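Long-range contacts in periplasmic solute binding protein (Candidatus liberibacter, PDB 4CL2), which binds manganese and zinc ions in the periplasm and probably delivers them to an ABC-type uptake transporter: residues A[11-16]-A[247-252]; A[145-150]-A[258-263]. All blocks are in the same frame, centred on the assembly; numbering follows the deposited sequence.

Contact 1. Residues A[11-16]-A[247-252]; sequences FSIIGD and DSLSKP. With MN (manganese (II) ion), chain L; SO4 (sulfate ion), chain F.
Asp247 meets Phe11 through its backbone: the carbonyl O of Asp247 approaches the rim of the phenyl ring near its plane, 3.7 Å from Phe11 CE2. In this cluster 9 solute-binding protein two lobes flank the metal cleft. Here the start of helix 12-22, which follows strand 6-9 of the parallel sheet in the N-terminal lobe, meets the loop after strand 239-244 of the C-terminal lobe, so the contact lies where the lobes come together close to the metal. The Asp247 carboxylate is directed the other way and binds the manganese ion, with OD1 at 2.5 Å and OD2 slightly farther, beside His106 and Glu172.

At Ser248 the backbone passes the start of the helix while the hydroxyl turns back along its own loop, Ser248 OG donating to Leu249 O at 2.8 Å from 19° outside the carbonyl plane; the same OG is also hydrogen-bonded to Gly35 N. Leu249 carries most of the remaining contact. Its N-H gives a nearly straight bond to Ser12 OG, 3.1 Å long with an angle of 165° at the hydrogen. Ser12 can accept it because its OG lies between the backbone N and the carbonyl carbon (chi1 54°), facing the loop. The Leu249 side chain then spreads its two methyls over the helical turn: Leu249 CD2 lies 3.9 Å from Ile13 CG1, and Leu249 CD1 is equally far from CB of Asp16, whose OD2 accepts from Tyr259 N. Beyond it the loop leaves the helix, and Ser250 OG, also hydrogen-bonded to Ala256 N, donates to Lys251 O at 2.8 Å.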
ATOM      1  N   PHE A  11       8.682  -1.516  -5.384  1.00 14.27           N
ATOM      2  CA  PHE A  11       8.842  -1.659  -3.938  1.00 14.35           C
ATOM      3  C   PHE A  11       8.226  -2.928  -3.414  1.00 14.17           C
ATOM      4  O   PHE A  11       7.651  -3.755  -4.150  1.00 14.39           O
ATOM      5  CB  PHE A  11       8.330  -0.382  -3.195  1.00 14.88           C
ATOM      6  CG  PHE A  11       6.813  -0.336  -2.962  1.00 16.47           C
ATOM      7  CD1 PHE A  11       5.898  -0.273  -4.000  1.00 15.75           C
ATOM      8  CD2 PHE A  11       6.337  -0.315  -1.659  1.00 15.83           C
ATOM      9  CE1 PHE A  11       4.527  -0.174  -3.753  1.00 17.48           C
ATOM     10  CE2 PHE A  11       4.962  -0.233  -1.401  1.00 15.98           C
ATOM     11  CZ  PHE A  11       4.064  -0.150  -2.452  1.00 15.13           C
ATOM     12  N   SER A  12       8.478  -3.181  -2.123  1.00 13.49           N
ATOM     13  CA  SER A  12       8.295  -4.525  -1.560  1.00 15.10           C
ATOM     14  C   SER A  12       6.909  -5.076  -1.736  1.00 13.55           C
ATOM     15  O   SER A  12       6.734  -6.268  -1.985  1.00 15.21           O
ATOM     16  CB  SER A  12       8.662  -4.529  -0.051  1.00 15.91           C
ATOM     17  OG  SER A  12       7.956  -3.524   0.704  1.00 14.91           O
ATOM     18  N   ILE A  13       5.895  -4.245  -1.603  1.00 14.73           N
ATOM     19  CA  ILE A  13       4.536  -4.742  -1.690  1.00 13.39           C
ATOM     20  C   ILE A  13       4.264  -5.299  -3.081  1.00 14.11           C
ATOM     21  O   ILE A  13       3.707  -6.399  -3.219  1.00 14.09           O
ATOM     22  CB  ILE A  13       3.525  -3.693  -1.317  1.00 15.52           C
ATOM     23  CG1 ILE A  13       3.712  -3.384   0.202  1.00 16.99           C
ATOM     24  CG2 ILE A  13       2.102  -4.112  -1.727  1.00 16.53           C
ATOM     25  CD1 ILE A  13       2.668  -2.382   0.705  1.00 18.97           C
ATOM     26  N   ILE A  14       4.652  -4.571  -4.108  1.00 14.86           N
ATOM     27  CA  ILE A  14       4.460  -5.079  -5.475  1.00 12.63           C
ATOM     28  C   ILE A  14       5.297  -6.303  -5.791  1.00 11.69           C
ATOM     29  O   ILE A  14       4.826  -7.268  -6.401  1.00 12.97           O
ATOM     30  CB  ILE A  14       4.671  -3.935  -6.503  1.00 14.29           C
ATOM     31  CG1 ILE A  14       3.615  -2.836  -6.283  1.00 16.17           C
ATOM     32  CG2 ILE A  14       4.657  -4.438  -7.937  1.00 15.89           C
ATOM     33  CD1 ILE A  14       3.805  -1.615  -7.185  1.00 16.23           C
ATOM     34  N   GLY A  15       6.530  -6.342  -5.279  1.00 12.65           N
ATOM     35  CA  GLY A  15       7.343  -7.519  -5.420  1.00 14.45           C
ATOM     36  C   GLY A  15       6.717  -8.761  -4.861  1.00 13.68           C
ATOM     37  O   GLY A  15       6.757  -9.851  -5.491  1.00 13.79           O
ATOM     38  N   ASP A  16       6.113  -8.647  -3.678  1.00 13.88           N
ATOM     39  CA  ASP A  16       5.504  -9.803  -3.039  1.00 15.80           C
ATOM     40  C   ASP A  16       4.240 -10.272  -3.783  1.00 13.82           C
ATOM     41  O   ASP A  16       3.998 -11.493  -3.967  1.00 14.38           O
ATOM     42  CB  ASP A  16       5.171  -9.492  -1.571  1.00 14.26           C
ATOM     43  CG  ASP A  16       4.559 -10.673  -0.885  1.00 15.76           C
ATOM     44  OD1 ASP A  16       5.270 -11.651  -0.576  1.00 15.30           O
ATOM     45  OD2 ASP A  16       3.331 -10.656  -0.695  1.00 14.72           O
ATOM     46  N   ASP A 247       3.284   1.192   4.488  1.00 16.07           N
ATOM     47  CA  ASP A 247       4.136   1.737   3.415  1.00 15.75           C
ATOM     48  C   ASP A 247       5.206   0.784   2.931  1.00 17.45           C
ATOM     49  O   ASP A 247       5.830   1.053   1.918  1.00 17.41           O
ATOM     50  CB  ASP A 247       4.799   3.021   3.879  1.00 16.87           C
ATOM     51  CG  ASP A 247       3.839   4.208   3.881  1.00 21.21           C
ATOM     52  OD1 ASP A 247       2.822   4.120   3.191  1.00 27.01           O
ATOM     53  OD2 ASP A 247       4.140   5.169   4.619  1.00 24.56           O
ATOM     54  N   SER A 248       5.469  -0.281   3.693  1.00 15.99           N
ATOM     55  CA  SER A 248       6.512  -1.254   3.388  1.00 17.68           C
ATOM     56  C   SER A 248       6.147  -2.539   4.055  1.00 17.88           C
ATOM     57  O   SER A 248       5.556  -2.520   5.131  1.00 16.88           O
ATOM     58  CB  SER A 248       7.826  -0.742   3.973  1.00 19.26           C
ATOM     59  OG  SER A 248       8.892  -1.683   3.833  1.00 20.38           O
ATOM     60  N   LEU A 249       6.526  -3.659   3.475  1.00 16.50           N
ATOM     61  CA  LEU A 249       6.518  -4.911   4.222  1.00 16.12           C
ATOM     62  C   LEU A 249       7.457  -4.784   5.415  1.00 17.45           C
ATOM     63  O   LEU A 249       8.451  -4.005   5.369  1.00 18.46           O
ATOM     64  CB  LEU A 249       6.982  -6.074   3.350  1.00 17.23           C
ATOM     65  CG  LEU A 249       6.081  -6.262   2.124  1.00 15.05           C
ATOM     66  CD1 LEU A 249       6.556  -7.452   1.389  1.00 18.32           C
ATOM     67  CD2 LEU A 249       4.612  -6.430   2.477  1.00 15.62           C
ATOM     68  N   SER A 250       7.186  -5.551   6.482  1.00 16.49           N
ATOM     69  CA  SER A 250       8.082  -5.581   7.605  1.00 18.52           C
ATOM     70  C   SER A 250       9.303  -6.409   7.226  1.00 22.48           C
ATOM     71  O   SER A 250       9.312  -7.068   6.190  1.00 21.75           O
ATOM     72  CB  SER A 250       7.414  -6.226   8.833  1.00 18.84           C
ATOM     73  OG  SER A 250       7.185  -7.617   8.653  1.00 18.03           O
ATOM     74  N   LYS A 251      10.291  -6.407   8.125  1.00 25.86           N
ATOM     75  CA  LYS A 251      11.363  -7.402   8.082  1.00 28.53           C
ATOM     76  C   LYS A 251      10.733  -8.819   8.121  1.00 28.73           C
ATOM     77  O   LYS A 251       9.589  -9.000   8.607  1.00 24.73           O
ATOM     78  CB  LYS A 251      12.353  -7.146   9.238  1.00 35.19           C
ATOM     79  CG  LYS A 251      11.750  -7.407  10.619  1.00 47.10           C
ATOM     80  CD  LYS A 251      12.484  -6.752  11.793  1.00 49.34           C
ATOM     81  CE  LYS A 251      11.788  -7.115  13.107  1.00 54.79           C
ATOM     82  NZ  LYS A 251      12.340  -6.358  14.276  1.00 62.79           N
ATOM     83  N   PRO A 252      11.482  -9.843   7.672  1.00 29.44           N
ATOM     84  CA  PRO A 252      10.938 -11.198   7.607  1.00 30.01           C
ATOM     85  C   PRO A 252      10.411 -11.726   8.965  1.00 29.19           C
ATOM     86  O   PRO A 252       9.424 -12.450   8.982  1.00 32.93           O
ATOM     87  CB  PRO A 252      12.136 -12.034   7.079  1.00 37.61           C
ATOM     88  CG  PRO A 252      12.901 -11.024   6.252  1.00 32.42           C
ATOM     89  CD  PRO A 252      12.870  -9.800   7.119  1.00 31.41           C
TER
HETATM   90 MN    MN L1286       3.349   6.426   2.386  0.50 44.99          MN
HETATM   91  S   SO4 F1280       9.880  -4.024  10.883  0.60 35.03           S
HETATM   92  O1  SO4 F1280       8.925  -2.935  11.077  0.60 45.86           O
HETATM   93  O2  SO4 F1280      11.092  -3.534  11.583  0.60 50.22           O
HETATM   94  O3  SO4 F1280      10.208  -4.256   9.481  0.60 41.29           O
HETATM   95  O4  SO4 F1280       9.497  -5.281  11.594  0.60 31.03           O

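Contact 2. Residues A[145-150]-A[258-263]; sequences EKIRNS and TYLDLL. With SO4 (sulfate ion), chain E.
The helical segments 145-150 and 259-263 run nearly parallel, their axes 10.3 Å apart at closest approach and inclined by -18°, with Ile147 and Leu260 nearest each other at 6.1 Å between CA atoms. Leu260 is the main apolar residue bridging them. Its CG stands anti to the backbone N (chi1 -177°), which carries the two methyls out toward the other helix, where they divide between neighbouring turns. Leu260 CD1 lies 3.6 Å from Lys146 CG in the conformer described, one of two modelled; Leu260 CD2 is 3.9 Å from Ser150 OG.

The Ile147 and Leu260 side chains lie alongside each other, pointing opposite ways, with Ile147 CD1 3.7 Å from Leu260 CB. Helix 133-158 is the long helix that links the two lobes, as in other cluster 9 solute-binding proteins, and here it packs alongside the C-terminal helix 259-274, with helix 111-128 also touching Ile147. Ile147 CD1 also meets the Tyr259 ring obliquely, 4.2 Å from Tyr259 CD2, while the Ile147 CG2 branch faces Leu263. Leu263 CD1 in turn lies over one face of the Tyr259 ring, offset toward its rim, and the phenol OH of that tyrosine is hydrogen-bonded to Trp108 O.

Thr258 is the N-cap of helix 259-274, its OG1 accepting from Asp261 N at 3.0 Å. Ser150 OG approaches a sulfate ion, probably from the crystallisation liquor and also hydrogen-bonded to Arg264 NH1, at an unusually short distance that makes the detail doubtful.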
ATOM      1  N   GLU A 145      -8.118 -15.388  -4.187  1.00 17.38           N
ATOM      2  CA  GLU A 145      -8.935 -16.098  -3.247  1.00 19.87           C
ATOM      3  C   GLU A 145      -8.306 -16.173  -1.880  1.00 17.51           C
ATOM      4  O   GLU A 145      -9.000 -16.025  -0.885  1.00 18.21           O
ATOM      5  CB  GLU A 145      -9.312 -17.517  -3.734  1.00 22.84           C
ATOM      6  CG  GLU A 145     -10.148 -17.576  -5.005  1.00 32.42           C
ATOM      7  CD  GLU A 145     -11.296 -16.559  -5.091  1.00 48.59           C
ATOM      8  OE1 GLU A 145     -12.072 -16.447  -4.100  1.00 47.75           O
ATOM      9  OE2 GLU A 145     -11.405 -15.893  -6.174  1.00 49.81           O
ATOM     10  N   LYS A 146      -7.002 -16.388  -1.820  0.50 17.03           N
ATOM     11  CA  LYS A 146      -6.342 -16.378  -0.520  0.50 17.47           C
ATOM     12  C   LYS A 146      -6.492 -15.028   0.206  0.50 15.80           C
ATOM     13  O   LYS A 146      -6.754 -14.999   1.395  0.50 17.85           O
ATOM     14  CB  LYS A 146      -4.857 -16.709  -0.722  0.50 18.22           C
ATOM     15  CG  LYS A 146      -4.115 -17.031   0.548  0.50 17.82           C
ATOM     16  CD  LYS A 146      -2.667 -17.443   0.240  0.50 20.89           C
ATOM     17  CE  LYS A 146      -1.923 -17.896   1.502  0.50 24.74           C
ATOM     18  NZ  LYS A 146      -0.560 -18.288   1.026  0.50 29.01           N
ATOM     19  N   ILE A 147      -6.394 -13.916  -0.539  1.00 15.77           N
ATOM     20  CA  ILE A 147      -6.533 -12.599   0.009  1.00 15.76           C
ATOM     21  C   ILE A 147      -7.968 -12.403   0.483  1.00 14.06           C
ATOM     22  O   ILE A 147      -8.232 -11.958   1.578  1.00 17.06           O
ATOM     23  CB  ILE A 147      -6.166 -11.473  -1.049  1.00 15.08           C
ATOM     24  CG1 ILE A 147      -4.675 -11.465  -1.400  1.00 21.57           C
ATOM     25  CG2 ILE A 147      -6.618 -10.064  -0.505  1.00 15.23           C
ATOM     26  CD1 ILE A 147      -3.810 -10.829  -0.396  1.00 27.12           C
ATOM     27  N   ARG A 148      -8.928 -12.748  -0.379  1.00 14.17           N
ATOM     28  CA  ARG A 148     -10.333 -12.641  -0.003  1.00 14.66           C
ATOM     29  C   ARG A 148     -10.651 -13.431   1.258  1.00 16.66           C
ATOM     30  O   ARG A 148     -11.322 -12.937   2.183  1.00 17.39           O
ATOM     31  CB  ARG A 148     -11.277 -13.011  -1.154  1.00 19.27           C
ATOM     32  CG  ARG A 148     -12.759 -12.761  -0.824  1.00 23.06           C
ATOM     33  CD  ARG A 148     -13.660 -13.186  -1.979  1.00 34.77           C
ATOM     34  NE  ARG A 148     -13.345 -12.345  -3.103  1.00 36.55           N
ATOM     35  CZ  ARG A 148     -12.910 -12.772  -4.284  1.00 32.69           C
ATOM     36  NH1 ARG A 148     -12.750 -14.050  -4.527  1.00 32.42           N
ATOM     37  NH2 ARG A 148     -12.569 -11.865  -5.203  1.00 37.61           N
ATOM     38  N   ASN A 149     -10.167 -14.643   1.317  1.00 17.33           N
ATOM     39  CA  ASN A 149     -10.449 -15.521   2.438  1.00 20.80           C
ATOM     40  C   ASN A 149      -9.916 -14.987   3.734  1.00 22.63           C
ATOM     41  O   ASN A 149     -10.560 -15.131   4.781  1.00 21.85           O
ATOM     42  CB  ASN A 149      -9.925 -16.919   2.153  1.00 21.07           C
ATOM     43  CG  ASN A 149     -10.757 -17.639   1.134  1.00 29.78           C
ATOM     44  OD1 ASN A 149     -11.925 -17.311   0.944  1.00 38.24           O
ATOM     45  ND2 ASN A 149     -10.175 -18.665   0.487  1.00 41.57           N
ATOM     46  N   SER A 150      -8.771 -14.343   3.710  1.00 19.30           N
ATOM     47  CA  SER A 150      -8.217 -13.744   4.927  1.00 17.44           C
ATOM     48  C   SER A 150      -8.799 -12.428   5.335  1.00 19.50           C
ATOM     49  O   SER A 150      -8.870 -12.132   6.539  1.00 22.03           O
ATOM     50  CB  SER A 150      -6.691 -13.492   4.872  1.00 23.62           C
ATOM     51  OG  SER A 150      -6.000 -14.724   4.941  1.00 37.67           O
ATOM     52  N   THR A 258       4.663 -10.159   4.184  1.00 15.32           N
ATOM     53  CA  THR A 258       4.023 -10.336   2.870  1.00 13.92           C
ATOM     54  C   THR A 258       2.880  -9.355   2.734  1.00 14.65           C
ATOM     55  O   THR A 258       2.393  -8.801   3.727  1.00 13.18           O
ATOM     56  CB  THR A 258       3.451 -11.768   2.673  1.00 14.50           C
ATOM     57  OG1 THR A 258       2.281 -11.952   3.493  1.00 14.05           O
ATOM     58  CG2 THR A 258       4.422 -12.858   3.028  1.00 18.46           C
ATOM     59  N   TYR A 259       2.404  -9.111   1.514  1.00 12.58           N
ATOM     60  CA  TYR A 259       1.280  -8.225   1.345  1.00 12.84           C
ATOM     61  C   TYR A 259       0.042  -8.701   2.058  1.00 12.45           C
ATOM     62  O   TYR A 259      -0.670  -7.907   2.725  1.00 13.39           O
ATOM     63  CB  TYR A 259       0.995  -8.042  -0.150  1.00 13.57           C
ATOM     64  CG  TYR A 259      -0.260  -7.218  -0.531  1.00 11.92           C
ATOM     65  CD1 TYR A 259      -0.429  -5.972  -0.071  1.00 12.73           C
ATOM     66  CD2 TYR A 259      -1.196  -7.707  -1.375  1.00 14.99           C
ATOM     67  CE1 TYR A 259      -1.522  -5.168  -0.452  1.00 14.25           C
ATOM     68  CE2 TYR A 259      -2.265  -6.947  -1.785  1.00 14.65           C
ATOM     69  CZ  TYR A 259      -2.435  -5.673  -1.321  1.00 13.69           C
ATOM     70  OH  TYR A 259      -3.504  -4.903  -1.719  1.00 13.82           O
ATOM     71  N   LEU A 260      -0.303  -9.977   1.893  1.00 12.86           N
ATOM     72  CA  LEU A 260      -1.437 -10.527   2.626  1.00 13.31           C
ATOM     73  C   LEU A 260      -1.287 -10.325   4.136  1.00 14.79           C
ATOM     74  O   LEU A 260      -2.246  -9.875   4.770  1.00 14.00           O
ATOM     75  CB  LEU A 260      -1.639 -11.990   2.310  1.00 15.81           C
ATOM     76  CG  LEU A 260      -2.855 -12.695   2.948  1.00 18.09           C
ATOM     77  CD1 LEU A 260      -3.152 -13.940   2.212  1.00 19.33           C
ATOM     78  CD2 LEU A 260      -2.552 -13.059   4.372  1.00 22.94           C
ATOM     79  N   ASP A 261      -0.116 -10.585   4.700  1.00 15.31           N
ATOM     80  CA  ASP A 261       0.118 -10.404   6.125  1.00 15.74           C
ATOM     81  C   ASP A 261       0.003  -8.934   6.528  1.00 15.13           C
ATOM     82  O   ASP A 261      -0.485  -8.646   7.605  1.00 15.18           O
ATOM     83  CB  ASP A 261       1.456 -10.899   6.541  1.00 16.89           C
ATOM     84  CG  ASP A 261       1.601 -12.433   6.433  1.00 19.27           C
ATOM     85  OD1 ASP A 261       0.628 -13.149   6.399  1.00 22.62           O
ATOM     86  OD2 ASP A 261       2.725 -12.892   6.419  1.00 21.19           O
ATOM     87  N   LEU A 262       0.422  -8.042   5.671  1.00 13.39           N
ATOM     88  CA  LEU A 262       0.312  -6.624   5.925  1.00 14.23           C
ATOM     89  C   LEU A 262      -1.127  -6.189   5.999  1.00 13.01           C
ATOM     90  O   LEU A 262      -1.538  -5.473   6.947  1.00 12.81           O
ATOM     91  CB  LEU A 262       1.030  -5.797   4.847  1.00 13.86           C
ATOM     92  CG  LEU A 262       0.968  -4.266   4.981  1.00 14.00           C
ATOM     93  CD1 LEU A 262       2.314  -3.677   4.519  1.00 14.99           C
ATOM     94  CD2 LEU A 262      -0.152  -3.736   4.150  1.00 15.36           C
ATOM     95  N   LEU A 263      -1.937  -6.539   5.006  1.00 12.92           N
ATOM     96  CA  LEU A 263      -3.354  -6.204   5.056  1.00 14.00           C
ATOM     97  C   LEU A 263      -3.996  -6.833   6.289  1.00 13.78           C
ATOM     98  O   LEU A 263      -4.796  -6.215   6.974  1.00 13.12           O
ATOM     99  CB  LEU A 263      -4.087  -6.756   3.829  1.00 14.94           C
ATOM    100  CG  LEU A 263      -3.831  -6.007   2.543  1.00 16.67           C
ATOM    101  CD1 LEU A 263      -4.627  -6.675   1.433  1.00 18.97           C
ATOM    102  CD2 LEU A 263      -4.203  -4.536   2.614  1.00 16.98           C
TER
HETATM  103  S   SO4 E1279      -6.530 -16.464   8.021  0.50 38.90           S
HETATM  104  O1  SO4 E1279      -7.390 -15.788   8.996  0.50 43.93           O
HETATM  105  O2  SO4 E1279      -5.707 -15.444   7.368  0.50 22.56           O
HETATM  106  O3  SO4 E1279      -7.402 -17.152   7.042  0.50 45.55           O
HETATM  107  O4  SO4 E1279      -5.665 -17.468   8.639  0.50 48.36           O

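The centres of contacts 1 and 2 lie 13 Å apart, and their segments alternate along the chain: 11-16, 145-150, 247-252, 258-263. Contact 1 sets the start of helix 12-22 against the loop that follows strand 239-244; a few residues later that loop leads into helix 259-274, which contact 2 lays on helix 133-158. The two touch directly: Leu249 CD2 packs 3.4 Å from Thr258 C, and Leu262 CD1 lies against Ser248 O. Layers thus follow one another from the manganese ion, through the loop and the C-terminal helix, to the long helix, linking the metal-binding region to the helical base of the protein.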